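Local coordinates for twitching motility protein PilT (Aquifex aeolicus, PDB 2EYU) that drives retraction of type IV pili during twitching motility, probably as an ATP-hydrolysing motor whose subunits cooperate and undergo large domain movements, at residues A[11-16]-A[164-169]; A[141-146]-A[152-157]; A[177-182]-A[229-234]; A[221-226]-A[238-243]. The protein carries 1 engineered substitution. All coordinates share one frame; numbering follows the deposited sequence.

Contacts 1, 3 and 4 lie toward one side of the central sheet, around strands 162-171 and 179-185, whereas contact 2 lies apart, its centre about 23 Å from that of contact 1. Contact 1 is the nearest to the centre of the molecule and sets an N-terminal loop against strand 162-171. The neighbouring strand 179-185 enters contact 3, which is partly open; contact 4 is buried and shares helix 219-228 with the turn of contact 3, L231 N bonding to L226 O. Contact 2 joins two consecutive helices. Aliphatic packing dominates all four, with an aromatic face added in contact 2, while contact 4 alone sets a leucine methyl against a backbone held by a serine hydroxyl.

Contact 1: A[11-16]-A[164-169]; sequences LGLPDK and GIISQR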
loop_
_atom_site.group_PDB
_atom_site.type_symbol
_atom_site.label_atom_id
_atom_site.label_comp_id
_atom_site.label_asym_id
_atom_site.label_seq_id
_atom_site.Cartn_x
_atom_site.Cartn_y
_atom_site.Cartn_z
ATOM N N LEU A 11 -14.184 -5.113 -1.472
ATOM C CA LEU A 11 -13.176 -4.198 -2.006
ATOM C C LEU A 11 -12.847 -4.469 -3.459
ATOM O O LEU A 11 -12.512 -3.587 -4.253
ATOM C CB LEU A 11 -11.915 -4.290 -1.136
ATOM C CG LEU A 11 -11.401 -3.003 -0.495
ATOM C CD1 LEU A 11 -12.517 -2.188 0.140
ATOM C CD2 LEU A 11 -10.336 -3.314 0.549
ATOM N N GLY A 12 -12.918 -5.728 -3.914
ATOM C CA GLY A 12 -12.548 -5.941 -5.313
ATOM C C GLY A 12 -11.051 -6.222 -5.414
ATOM O O GLY A 12 -10.485 -6.226 -6.501
ATOM N N LEU A 13 -10.439 -6.446 -4.259
ATOM C CA LEU A 13 -9.043 -6.820 -4.138
ATOM C C LEU A 13 -8.973 -8.309 -3.811
ATOM O O LEU A 13 -9.880 -8.837 -3.164
ATOM C CB LEU A 13 -8.344 -6.001 -3.049
ATOM C CG LEU A 13 -8.220 -4.501 -3.345
ATOM C CD1 LEU A 13 -8.128 -3.720 -2.045
ATOM C CD2 LEU A 13 -7.023 -4.242 -4.254
ATOM N N PRO A 14 -7.941 -9.003 -4.242
ATOM C CA PRO A 14 -7.872 -10.450 -4.000
ATOM C C PRO A 14 -7.274 -10.783 -2.633
ATOM O O PRO A 14 -6.505 -10.014 -2.058
ATOM C CB PRO A 14 -6.977 -10.937 -5.132
ATOM C CG PRO A 14 -6.588 -9.734 -5.920
ATOM C CD PRO A 14 -6.779 -8.542 -5.015
ATOM N N ASP A 15 -7.682 -11.949 -2.156
ATOM C CA ASP A 15 -7.392 -12.579 -0.894
ATOM C C ASP A 15 -5.949 -12.413 -0.441
ATOM O O ASP A 15 -5.705 -12.145 0.740
ATOM C CB ASP A 15 -7.684 -14.089 -0.957
ATOM C CG ASP A 15 -9.055 -14.458 -1.475
ATOM O OD1 ASP A 15 -9.234 -15.622 -1.909
ATOM O OD2 ASP A 15 -9.969 -13.605 -1.457
ATOM N N LYS A 16 -4.956 -12.572 -1.303
ATOM C CA LYS A 16 -3.592 -12.525 -0.782
ATOM C C LYS A 16 -3.232 -11.182 -0.146
ATOM O O LYS A 16 -2.264 -11.130 0.618
ATOM C CB LYS A 16 -2.580 -12.856 -1.892
ATOM C CG LYS A 16 -1.429 -11.871 -1.948
ATOM C CD LYS A 16 -0.309 -12.388 -2.849
ATOM C CE LYS A 16 0.884 -12.870 -2.032
ATOM N NZ LYS A 16 0.479 -13.881 -1.002
ATOM N N GLY A 164 4.362 -5.429 1.105
ATOM C CA GLY A 164 3.404 -5.412 -0.028
ATOM C C GLY A 164 3.152 -3.964 -0.405
ATOM O O GLY A 164 3.159 -3.070 0.446
ATOM N N ILE A 165 2.885 -3.707 -1.681
ATOM C CA ILE A 165 2.388 -2.345 -1.931
ATOM C C ILE A 165 1.222 -2.474 -2.923
ATOM O O ILE A 165 1.382 -3.209 -3.887
ATOM C CB ILE A 165 3.427 -1.335 -2.423
ATOM C CG1 ILE A 165 3.173 -0.881 -3.861
ATOM C CG2 ILE A 165 4.859 -1.816 -2.233
ATOM C CD1 ILE A 165 2.512 0.470 -3.950
ATOM N N ILE A 166 0.131 -1.788 -2.593
ATOM C CA ILE A 166 -1.072 -1.739 -3.401
ATOM C C ILE A 166 -1.238 -0.344 -4.001
ATOM O O ILE A 166 -1.296 0.588 -3.191
ATOM C CB ILE A 166 -2.323 -1.993 -2.532
ATOM C CG1 ILE A 166 -2.189 -3.142 -1.527
ATOM C CG2 ILE A 166 -3.550 -2.185 -3.421
ATOM C CD1 ILE A 166 -3.525 -3.532 -0.935
ATOM N N SER A 167 -1.308 -0.233 -5.314
ATOM C CA SER A 167 -1.565 1.020 -6.017
ATOM C C SER A 167 -3.029 1.032 -6.454
ATOM O O SER A 167 -3.400 0.176 -7.243
ATOM C CB SER A 167 -0.662 1.141 -7.233
ATOM O OG SER A 167 0.394 2.057 -7.043
ATOM N N GLN A 168 -3.898 1.927 -5.987
ATOM C CA GLN A 168 -5.316 1.802 -6.320
ATOM C C GLN A 168 -5.834 2.967 -7.157
ATOM O O GLN A 168 -5.339 4.073 -7.043
ATOM C CB GLN A 168 -6.196 1.754 -5.070
ATOM C CG GLN A 168 -6.267 0.439 -4.307
ATOM C CD GLN A 168 -6.697 0.694 -2.859
ATOM O OE1 GLN A 168 -7.667 1.436 -2.676
ATOM N NE2 GLN A 168 -5.967 0.156 -1.906
ATOM N N ARG A 169 -6.858 2.667 -7.945
ATOM C CA ARG A 169 -7.674 3.684 -8.586
ATOM C C ARG A 169 -9.121 3.178 -8.614
ATOM O O ARG A 169 -9.352 1.977 -8.773
ATOM C CB ARG A 169 -7.189 4.012 -9.988
ATOM C CG ARG A 169 -7.633 5.382 -10.485
ATOM C CD ARG A 169 -7.051 5.667 -11.863
ATOM N NE ARG A 169 -5.768 6.362 -11.761
ATOM C CZ ARG A 169 -5.422 7.415 -12.492
ATOM N NH1 ARG A 169 -6.260 7.910 -13.394
ATOM N NH2 ARG A 169 -4.233 7.971 -12.318
#
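L13, extended in the loop that precedes helix 16-19, faces I166 on strand 162-171 with their CA atoms 9.5 Å apart, a spacing that excludes backbone pairing and gives the whole contact to side chains. L13 carries its CG anti to the carbonyl carbon (chi1 -66°), which drops the isobutyl group from the loop onto the strand. One methyl does the touching: L13 CD2 comes 4.1 Å from I166 CG2. The two side chains cross obliquely, meeting through branch ends and not lying flat along one another. I166 turns the same way at chi1 (-44°), leaving CG2 anti to its own backbone N and extended toward the leucine. Beyond this pair, the other L13 methyl, CD1, faces the amide end of Q168, with 4.7 Å between L13 CD1 and Q168 CD, so the leucine reaches residues two apart on the same side of the strand. The fold is that of a P-loop NTPase, in which strand 162-171 bonds in parallel to strand 26-31 and antiparallel to strand 179-185. The loop thus lies over the sheet where its parallel part gives way to antiparallel strands, beside helix 38-52, which follows the probable Walker A loop; T41 of that helix touches both L13 and I166. Strand 179-185 also contributes L180 and Y182 to the surroundings of L13. The same tyrosine ring borders the loop backbone, where G12 O lies close to Y182 CE2. Two residues on, P14 CG packs against Y182 OH.

Contact 2: A[141-146]-A[152-157]; sequences RIVDIF and EQVRIV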
loop_
_atom_site.group_PDB
_atom_site.type_symbol
_atom_site.label_atom_id
_atom_site.label_comp_id
_atom_site.label_asym_id
_atom_site.label_seq_id
_atom_site.Cartn_x
_atom_site.Cartn_y
_atom_site.Cartn_z
ATOM N N ARG A 141 9.915 7.071 -4.787
ATOM C CA ARG A 141 9.620 8.162 -3.865
ATOM C C ARG A 141 10.211 7.880 -2.496
ATOM O O ARG A 141 10.800 8.737 -1.832
ATOM C CB ARG A 141 8.108 8.367 -3.738
ATOM C CG ARG A 141 7.691 9.255 -2.579
ATOM C CD ARG A 141 7.306 10.654 -2.994
ATOM N NE ARG A 141 6.351 10.745 -4.077
ATOM C CZ ARG A 141 5.113 11.216 -4.068
ATOM N NH1 ARG A 141 4.559 11.693 -2.966
ATOM N NH2 ARG A 141 4.397 11.209 -5.188
ATOM N N ILE A 142 10.048 6.629 -2.059
ATOM C CA ILE A 142 10.557 6.266 -0.740
ATOM C C ILE A 142 12.070 6.452 -0.724
ATOM O O ILE A 142 12.598 7.109 0.166
ATOM C CB ILE A 142 10.191 4.835 -0.332
ATOM C CG1 ILE A 142 8.717 4.662 0.050
ATOM C CG2 ILE A 142 11.095 4.372 0.810
ATOM C CD1 ILE A 142 8.306 5.704 1.082
ATOM N N VAL A 143 12.772 5.895 -1.712
ATOM C CA VAL A 143 14.227 5.979 -1.665
ATOM C C VAL A 143 14.758 7.381 -1.928
ATOM O O VAL A 143 15.652 7.867 -1.230
ATOM C CB VAL A 143 14.825 5.011 -2.711
ATOM C CG1 VAL A 143 16.314 5.285 -2.880
ATOM C CG2 VAL A 143 14.534 3.585 -2.288
ATOM N N ASP A 144 14.223 8.028 -2.957
ATOM C CA ASP A 144 14.736 9.280 -3.494
ATOM C C ASP A 144 14.585 10.429 -2.521
ATOM O O ASP A 144 15.196 11.489 -2.559
ATOM C CB ASP A 144 13.995 9.643 -4.793
ATOM C CG ASP A 144 14.728 9.191 -6.039
ATOM O OD1 ASP A 144 14.638 7.988 -6.362
ATOM O OD2 ASP A 144 15.371 10.048 -6.681
ATOM N N ILE A 145 13.677 10.238 -1.553
ATOM C CA ILE A 145 13.541 11.386 -0.640
ATOM C C ILE A 145 14.796 11.486 0.212
ATOM O O ILE A 145 15.064 12.553 0.747
ATOM C CB ILE A 145 12.265 11.248 0.184
ATOM C CG1 ILE A 145 12.208 10.000 1.059
ATOM C CG2 ILE A 145 11.056 11.305 -0.749
ATOM C CD1 ILE A 145 10.920 9.219 0.922
ATOM N N PHE A 146 15.563 10.403 0.311
ATOM C CA PHE A 146 16.800 10.371 1.082
ATOM C C PHE A 146 18.016 10.969 0.397
ATOM O O PHE A 146 18.072 11.059 -0.825
ATOM C CB PHE A 146 17.107 8.895 1.415
ATOM C CG PHE A 146 16.239 8.423 2.571
ATOM C CD1 PHE A 146 14.979 7.907 2.333
ATOM C CD2 PHE A 146 16.681 8.503 3.877
ATOM C CE1 PHE A 146 14.186 7.480 3.371
ATOM C CE2 PHE A 146 15.888 8.073 4.920
ATOM C CZ PHE A 146 14.638 7.564 4.670
ATOM N N GLU A 152 21.358 3.740 -1.293
ATOM C CA GLU A 152 21.668 2.298 -1.307
ATOM C C GLU A 152 21.168 1.607 -0.040
ATOM O O GLU A 152 20.547 0.538 -0.073
ATOM C CB GLU A 152 23.173 2.078 -1.454
ATOM C CG GLU A 152 23.578 0.645 -1.129
ATOM C CD GLU A 152 23.954 -0.138 -2.369
ATOM O OE1 GLU A 152 23.040 -0.673 -3.027
ATOM O OE2 GLU A 152 25.160 -0.218 -2.679
ATOM N N GLN A 153 21.400 2.269 1.086
ATOM C CA GLN A 153 20.938 1.854 2.403
ATOM C C GLN A 153 19.432 1.602 2.439
ATOM O O GLN A 153 18.989 0.472 2.638
ATOM C CB GLN A 153 21.317 2.891 3.460
ATOM C CG GLN A 153 21.534 2.233 4.821
ATOM C CD GLN A 153 21.890 3.211 5.919
ATOM O OE1 GLN A 153 22.872 3.943 5.840
ATOM N NE2 GLN A 153 21.052 3.222 6.951
ATOM N N VAL A 154 18.638 2.640 2.251
ATOM C CA VAL A 154 17.189 2.557 2.135
ATOM C C VAL A 154 16.727 1.552 1.124
ATOM O O VAL A 154 15.760 0.816 1.366
ATOM C CB VAL A 154 16.631 3.924 1.634
ATOM C CG1 VAL A 154 15.112 3.893 1.681
ATOM C CG2 VAL A 154 17.217 5.054 2.440
ATOM N N ARG A 155 17.399 1.488 -0.043
ATOM C CA ARG A 155 16.895 0.508 -1.015
ATOM C C ARG A 155 16.953 -0.914 -0.462
ATOM O O ARG A 155 16.005 -1.694 -0.581
ATOM C CB ARG A 155 17.657 0.599 -2.329
ATOM C CG ARG A 155 17.011 -0.115 -3.504
ATOM C CD ARG A 155 17.902 -0.086 -4.735
ATOM N NE ARG A 155 19.093 0.731 -4.562
ATOM C CZ ARG A 155 19.308 2.009 -4.807
ATOM N NH1 ARG A 155 18.361 2.801 -5.291
ATOM N NH2 ARG A 155 20.505 2.536 -4.561
ATOM N N ILE A 156 18.055 -1.288 0.168
ATOM C CA ILE A 156 18.208 -2.679 0.635
ATOM C C ILE A 156 17.433 -2.934 1.918
ATOM O O ILE A 156 17.009 -4.065 2.146
ATOM C CB ILE A 156 19.707 -3.013 0.777
ATOM C CG1 ILE A 156 20.420 -3.153 -0.568
ATOM C CG2 ILE A 156 19.896 -4.256 1.653
ATOM C CD1 ILE A 156 21.765 -2.485 -0.685
ATOM N N VAL A 157 17.190 -1.963 2.781
ATOM C CA VAL A 157 16.243 -2.147 3.894
ATOM C C VAL A 157 14.874 -2.517 3.355
ATOM O O VAL A 157 14.218 -3.450 3.813
ATOM C CB VAL A 157 16.121 -0.865 4.739
ATOM C CG1 VAL A 157 14.989 -0.945 5.748
ATOM C CG2 VAL A 157 17.426 -0.553 5.472
#
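Within segment 152-157, V154 is the first residue to pack on the partner, its CA lying 5.9 Å from V143 CA, and its two methyls divide the work. V154 CG1 stands anti to the backbone N (chi1 -173°) and packs between two residues of helix 135-144, at 4.1 Å from I142 CG2 and 4.0 Å from V143 CG2. V154 CG2 instead lies over one face of F146, 3.6 Å from the ring centroid and 17° off the normal, a clear CH-pi contact displaced toward the rim nearest CG. The edge of that ring is turned to I142 O and V143 O, and F146 N bonds to V143 O. R155 follows and flanks V143: its chain bends at chi3 (-6°), bringing R155 NH1 obliquely to V143 CG1 at 4.0 Å. V157, a turn beyond V154, faces L117 of helix 110-121. The two helices form a compact hairpin whose connection includes F146. Helix 110-121 closes round the phenylalanine through L110 and V113, while I142 reaches L158 of helix 151-161 and L130 at the end of strand 125-130, tying the hairpin to the central sheet.

Contact 3: A[177-182]-A[229-234]; sequences GRVLAY and QGLITL
V179 and I232 meet with both side chains in uncommon rotamers, each having CG1 lodged between the backbone N and the carbonyl carbon, the crowded position. The torsion of I232 (chi1 33°) falls well short of a staggered value, and its side chain crosses that of V179 at about a right angle. The turn that presents I232 is a Schellman motif closing helix 219-228: G230, with positive phi, is its C-prime residue, G230 N bonds to Y227 O, and L231 N bonds to L226 O at 2.7 Å. The chain leaves this cap through L231 and I232 and enters helix 234-240 after T233, its N-cap residue. Opposite it runs the start of strand 179-185, an antiparallel strand of the mixed sheet, where V179 bonds through its backbone to L171. The contact therefore seats an interhelical turn against the entrance of a strand, and it is wholly apolar. V179 CG1 takes the I232 side, with 3.7 Å between V179 CG1 and I232 CG2. Both branches of the valine also straddle a methyl from the preceding helix, L226 CD1 lying 3.8 Å from V179 CG1 and equally far from V179 CG2. I232 itself is pressed against that helix, its CG1 packing on L226 CB, and its side chain reaches L171 on the adjoining strand, so the same sheet residue supports both partners. The approach to L231 is longer, with 4.2 Å between V179 CG2 and L231 CD1.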
loop_
_atom_site.group_PDB
_atom_site.type_symbol
_atom_site.label_atom_id
_atom_site.label_comp_id
_atom_site.label_asym_id
_atom_site.label_seq_id
_atom_site.Cartn_x
_atom_site.Cartn_y
_atom_site.Cartn_z
ATOM N N GLY A 177 -21.035 -0.470 -8.753
ATOM C CA GLY A 177 -20.966 0.982 -8.718
ATOM C C GLY A 177 -19.713 1.485 -9.415
ATOM O O GLY A 177 -19.636 1.497 -10.644
ATOM N N ARG A 178 -18.726 1.894 -8.630
ATOM C CA ARG A 178 -17.387 2.163 -9.121
ATOM C C ARG A 178 -16.612 0.852 -9.068
ATOM O O ARG A 178 -16.985 -0.098 -8.379
ATOM C CB ARG A 178 -16.612 3.178 -8.300
ATOM C CG ARG A 178 -17.051 4.633 -8.405
ATOM C CD ARG A 178 -16.996 5.233 -6.997
ATOM N NE ARG A 178 -18.094 4.714 -6.181
ATOM C CZ ARG A 178 -18.092 3.651 -5.391
ATOM N NH1 ARG A 178 -17.005 2.900 -5.253
ATOM N NH2 ARG A 178 -19.191 3.319 -4.718
ATOM N N VAL A 179 -15.492 0.789 -9.788
ATOM C CA VAL A 179 -14.705 -0.429 -9.583
ATOM C C VAL A 179 -13.278 -0.047 -9.192
ATOM O O VAL A 179 -12.761 0.947 -9.703
ATOM C CB VAL A 179 -14.654 -1.325 -10.821
ATOM C CG1 VAL A 179 -13.920 -0.597 -11.937
ATOM C CG2 VAL A 179 -13.978 -2.642 -10.465
ATOM N N LEU A 180 -12.704 -0.862 -8.306
ATOM C CA LEU A 180 -11.311 -0.675 -7.922
ATOM C C LEU A 180 -10.379 -1.304 -8.943
ATOM O O LEU A 180 -10.497 -2.518 -9.174
ATOM C CB LEU A 180 -11.001 -1.300 -6.550
ATOM C CG LEU A 180 -10.145 -0.410 -5.647
ATOM C CD1 LEU A 180 -11.009 0.270 -4.589
ATOM C CD2 LEU A 180 -9.028 -1.222 -5.013
ATOM N N ALA A 181 -9.499 -0.481 -9.477
ATOM C CA ALA A 181 -8.377 -0.841 -10.331
ATOM C C ALA A 181 -7.115 -0.703 -9.465
ATOM O O ALA A 181 -6.968 0.318 -8.787
ATOM C CB ALA A 181 -8.332 0.017 -11.579
ATOM N N TYR A 182 -6.288 -1.739 -9.469
ATOM C CA TYR A 182 -5.132 -1.816 -8.590
ATOM C C TYR A 182 -3.937 -2.443 -9.299
ATOM O O TYR A 182 -4.136 -3.243 -10.215
ATOM C CB TYR A 182 -5.424 -2.669 -7.346
ATOM C CG TYR A 182 -5.883 -4.079 -7.665
ATOM C CD1 TYR A 182 -5.023 -5.155 -7.786
ATOM C CD2 TYR A 182 -7.237 -4.355 -7.844
ATOM C CE1 TYR A 182 -5.498 -6.418 -8.074
ATOM C CE2 TYR A 182 -7.730 -5.606 -8.134
ATOM C CZ TYR A 182 -6.841 -6.649 -8.247
ATOM O OH TYR A 182 -7.294 -7.916 -8.538
ATOM N N GLN A 229 -14.114 -7.803 -18.938
ATOM C CA GLN A 229 -15.302 -8.328 -18.271
ATOM C C GLN A 229 -16.464 -7.347 -18.407
ATOM O O GLN A 229 -17.519 -7.523 -17.802
ATOM C CB GLN A 229 -15.007 -8.626 -16.805
ATOM C CG GLN A 229 -13.740 -9.441 -16.580
ATOM C CD GLN A 229 -13.304 -9.386 -15.126
ATOM O OE1 GLN A 229 -12.740 -10.343 -14.596
ATOM N NE2 GLN A 229 -13.574 -8.258 -14.478
ATOM N N GLY A 230 -16.252 -6.316 -19.220
ATOM C CA GLY A 230 -17.262 -5.299 -19.485
ATOM C C GLY A 230 -17.559 -4.528 -18.217
ATOM O O GLY A 230 -18.661 -4.043 -17.951
ATOM N N LEU A 231 -16.519 -4.421 -17.381
ATOM C CA LEU A 231 -16.714 -3.764 -16.096
ATOM C C LEU A 231 -16.406 -2.271 -16.164
ATOM O O LEU A 231 -16.962 -1.509 -15.362
ATOM C CB LEU A 231 -15.864 -4.444 -15.015
ATOM C CG LEU A 231 -16.589 -5.491 -14.169
ATOM C CD1 LEU A 231 -16.549 -5.139 -12.689
ATOM C CD2 LEU A 231 -18.032 -5.643 -14.634
ATOM N N ILE A 232 -15.555 -1.850 -17.082
ATOM C CA ILE A 232 -15.304 -0.440 -17.377
ATOM C C ILE A 232 -15.325 -0.243 -18.887
ATOM O O ILE A 232 -15.315 -1.217 -19.642
ATOM C CB ILE A 232 -13.951 0.065 -16.832
ATOM C CG1 ILE A 232 -12.841 -0.980 -16.820
ATOM C CG2 ILE A 232 -14.114 0.661 -15.433
ATOM C CD1 ILE A 232 -12.004 -1.060 -18.072
ATOM N N THR A 233 -15.317 0.996 -19.354
ATOM C CA THR A 233 -15.260 1.122 -20.816
ATOM C C THR A 233 -13.797 1.213 -21.251
ATOM O O THR A 233 -12.939 1.441 -20.389
ATOM C CB THR A 233 -16.097 2.309 -21.291
ATOM O OG1 THR A 233 -17.438 2.099 -20.804
ATOM C CG2 THR A 233 -16.215 2.377 -22.805
ATOM N N LEU A 234 -13.560 1.010 -22.543
ATOM C CA LEU A 234 -12.248 1.203 -23.144
ATOM C C LEU A 234 -11.701 2.574 -22.776
ATOM O O LEU A 234 -10.555 2.638 -22.329
ATOM C CB LEU A 234 -12.283 1.077 -24.670
ATOM C CG LEU A 234 -10.955 1.088 -25.424
ATOM C CD1 LEU A 234 -9.946 0.116 -24.816
ATOM C CD2 LEU A 234 -11.152 0.736 -26.891
#

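Contact 4: A[221-226]-A[238-243]; sequences QTLYKL and MEASPD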
loop_
_atom_site.group_PDB
_atom_site.type_symbol
_atom_site.label_atom_id
_atom_site.label_comp_id
_atom_site.label_asym_id
_atom_site.label_seq_id
_atom_site.Cartn_x
_atom_site.Cartn_y
_atom_site.Cartn_z
ATOM N N GLN A 221 -2.697 -4.572 -16.312
ATOM C CA GLN A 221 -3.376 -5.865 -16.427
ATOM C C GLN A 221 -4.777 -5.832 -15.820
ATOM O O GLN A 221 -5.766 -6.337 -16.371
ATOM C CB GLN A 221 -2.548 -6.949 -15.752
ATOM C CG GLN A 221 -1.099 -7.112 -16.202
ATOM C CD GLN A 221 -0.535 -8.343 -15.494
ATOM O OE1 GLN A 221 0.334 -8.256 -14.628
ATOM N NE2 GLN A 221 -1.096 -9.486 -15.876
ATOM N N THR A 222 -4.855 -5.231 -14.638
ATOM C CA THR A 222 -6.103 -5.128 -13.894
ATOM C C THR A 222 -7.153 -4.333 -14.672
ATOM O O THR A 222 -8.336 -4.665 -14.663
ATOM C CB THR A 222 -5.898 -4.473 -12.519
ATOM O OG1 THR A 222 -5.003 -5.237 -11.696
ATOM C CG2 THR A 222 -7.240 -4.442 -11.795
ATOM N N LEU A 223 -6.736 -3.269 -15.349
ATOM C CA LEU A 223 -7.594 -2.549 -16.274
ATOM C C LEU A 223 -8.041 -3.408 -17.446
ATOM O O LEU A 223 -9.187 -3.452 -17.905
ATOM C CB LEU A 223 -6.838 -1.324 -16.819
ATOM C CG LEU A 223 -6.478 -0.279 -15.771
ATOM C CD1 LEU A 223 -5.444 0.701 -16.310
ATOM C CD2 LEU A 223 -7.745 0.424 -15.315
ATOM N N TYR A 224 -7.059 -4.139 -17.976
ATOM C CA TYR A 224 -7.363 -5.069 -19.060
ATOM C C TYR A 224 -8.444 -6.045 -18.637
ATOM O O TYR A 224 -9.463 -6.177 -19.336
ATOM C CB TYR A 224 -6.086 -5.768 -19.500
ATOM C CG TYR A 224 -6.195 -6.745 -20.648
ATOM C CD1 TYR A 224 -7.049 -6.526 -21.715
ATOM C CD2 TYR A 224 -5.423 -7.896 -20.660
ATOM C CE1 TYR A 224 -7.129 -7.434 -22.755
ATOM C CE2 TYR A 224 -5.494 -8.809 -21.694
ATOM C CZ TYR A 224 -6.353 -8.572 -22.743
ATOM O OH TYR A 224 -6.435 -9.472 -23.779
ATOM N N LYS A 225 -8.287 -6.741 -17.513
ATOM C CA LYS A 225 -9.321 -7.715 -17.135
ATOM C C LYS A 225 -10.639 -7.058 -16.767
ATOM O O LYS A 225 -11.707 -7.589 -17.088
ATOM C CB LYS A 225 -8.843 -8.616 -16.001
ATOM C CG LYS A 225 -7.736 -8.070 -15.122
ATOM C CD LYS A 225 -7.646 -8.884 -13.834
ATOM C CE LYS A 225 -8.836 -8.595 -12.937
ATOM N NZ LYS A 225 -9.677 -9.798 -12.682
ATOM N N LEU A 226 -10.632 -5.904 -16.109
ATOM C CA LEU A 226 -11.894 -5.213 -15.852
ATOM C C LEU A 226 -12.619 -4.861 -17.149
ATOM O O LEU A 226 -13.842 -4.996 -17.233
ATOM C CB LEU A 226 -11.667 -3.924 -15.057
ATOM C CG LEU A 226 -11.090 -4.167 -13.655
ATOM C CD1 LEU A 226 -11.038 -2.896 -12.825
ATOM C CD2 LEU A 226 -11.876 -5.259 -12.925
HETATM N N MSE A 238 -8.005 3.279 -20.730
HETATM C CA MSE A 238 -6.966 4.124 -21.307
HETATM C C MSE A 238 -6.715 5.384 -20.487
HETATM O O MSE A 238 -5.570 5.828 -20.291
HETATM C CB MSE A 238 -7.370 4.507 -22.738
HETATM C CG MSE A 238 -7.437 3.337 -23.709
HETATM SE SE MSE A 238 -5.718 2.456 -23.865
HETATM C CE MSE A 238 -4.818 4.129 -24.179
ATOM N N GLU A 239 -7.785 5.989 -19.975
ATOM C CA GLU A 239 -7.652 7.214 -19.190
ATOM C C GLU A 239 -6.872 7.042 -17.889
ATOM O O GLU A 239 -6.254 7.989 -17.398
ATOM C CB GLU A 239 -9.050 7.753 -18.860
ATOM C CG GLU A 239 -9.627 8.741 -19.860
ATOM C CD GLU A 239 -10.694 9.646 -19.269
ATOM O OE1 GLU A 239 -10.800 10.806 -19.712
ATOM O OE2 GLU A 239 -11.448 9.207 -18.371
ATOM N N ALA A 240 -6.893 5.860 -17.297
ATOM C CA ALA A 240 -6.377 5.576 -15.968
ATOM C C ALA A 240 -5.062 4.807 -15.984
ATOM O O ALA A 240 -4.341 4.712 -14.991
ATOM C CB ALA A 240 -7.445 4.784 -15.216
ATOM N N SER A 241 -4.715 4.222 -17.114
ATOM C CA SER A 241 -3.462 3.498 -17.297
ATOM C C SER A 241 -2.232 4.366 -17.090
ATOM O O SER A 241 -2.091 5.451 -17.653
ATOM C CB SER A 241 -3.431 2.900 -18.710
ATOM O OG SER A 241 -2.130 2.503 -19.086
ATOM N N PRO A 242 -1.281 3.890 -16.282
ATOM C CA PRO A 242 -0.013 4.606 -16.099
ATOM C C PRO A 242 0.931 4.353 -17.271
ATOM O O PRO A 242 2.089 4.748 -17.268
ATOM C CB PRO A 242 0.565 3.978 -14.834
ATOM C CG PRO A 242 -0.026 2.610 -14.775
ATOM C CD PRO A 242 -1.340 2.646 -15.506
ATOM N N ASP A 243 0.427 3.674 -18.296
ATOM C CA ASP A 243 1.140 3.544 -19.555
ATOM C C ASP A 243 0.191 3.016 -20.627
ATOM O O ASP A 243 0.076 1.834 -20.886
ATOM C CB ASP A 243 2.372 2.644 -19.484
ATOM C CG ASP A 243 3.414 3.157 -20.471
ATOM O OD1 ASP A 243 3.642 4.388 -20.473
ATOM O OD2 ASP A 243 3.970 2.333 -21.218
#
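S241 OG, beside the methyl of L223 that touches its residue, is gripped by two N-H groups: it accepts from D243 N at 2.9 Å and from N220 ND2, although the exact place of the hydroxyl is less certain. The bond from D243 N bends to 148° and closes an ST turn between helices 234-240 and 244-251, with D243 at the N-cap position of the second. The hydroxyl stands anti to the backbone N of S241 (chi1 164°), so that it turns toward the chain ahead while the serine backbone remains open to L223. That leucine makes its closest approach with one methyl: L223 CD1 lies against the S241 main chain, 3.6 Å from S241 CA and 3.7 Å from S241 N. The serine side chain joins in through carbon, L223 CD1 being 3.8 Å from S241 CB. Here two consecutive helices, 219-228 and 234-240, pack side by side against strands 162-171 and 179-185 of the mixed sheet, L223 meeting the C-terminal part of the second helix. The second methyl reaches back along the partner, with 4.4 Å between L223 CD2 and A240 CB. Around this pair, L247 of helix 244-251 and A181 of strand 179-185 also touch L223, while A240 packs on R169 and L171 of strand 162-171. Next to L223, T222 ties the helix to strand 179-185 by a hydrogen bond from T222 OG1 to Y182 O.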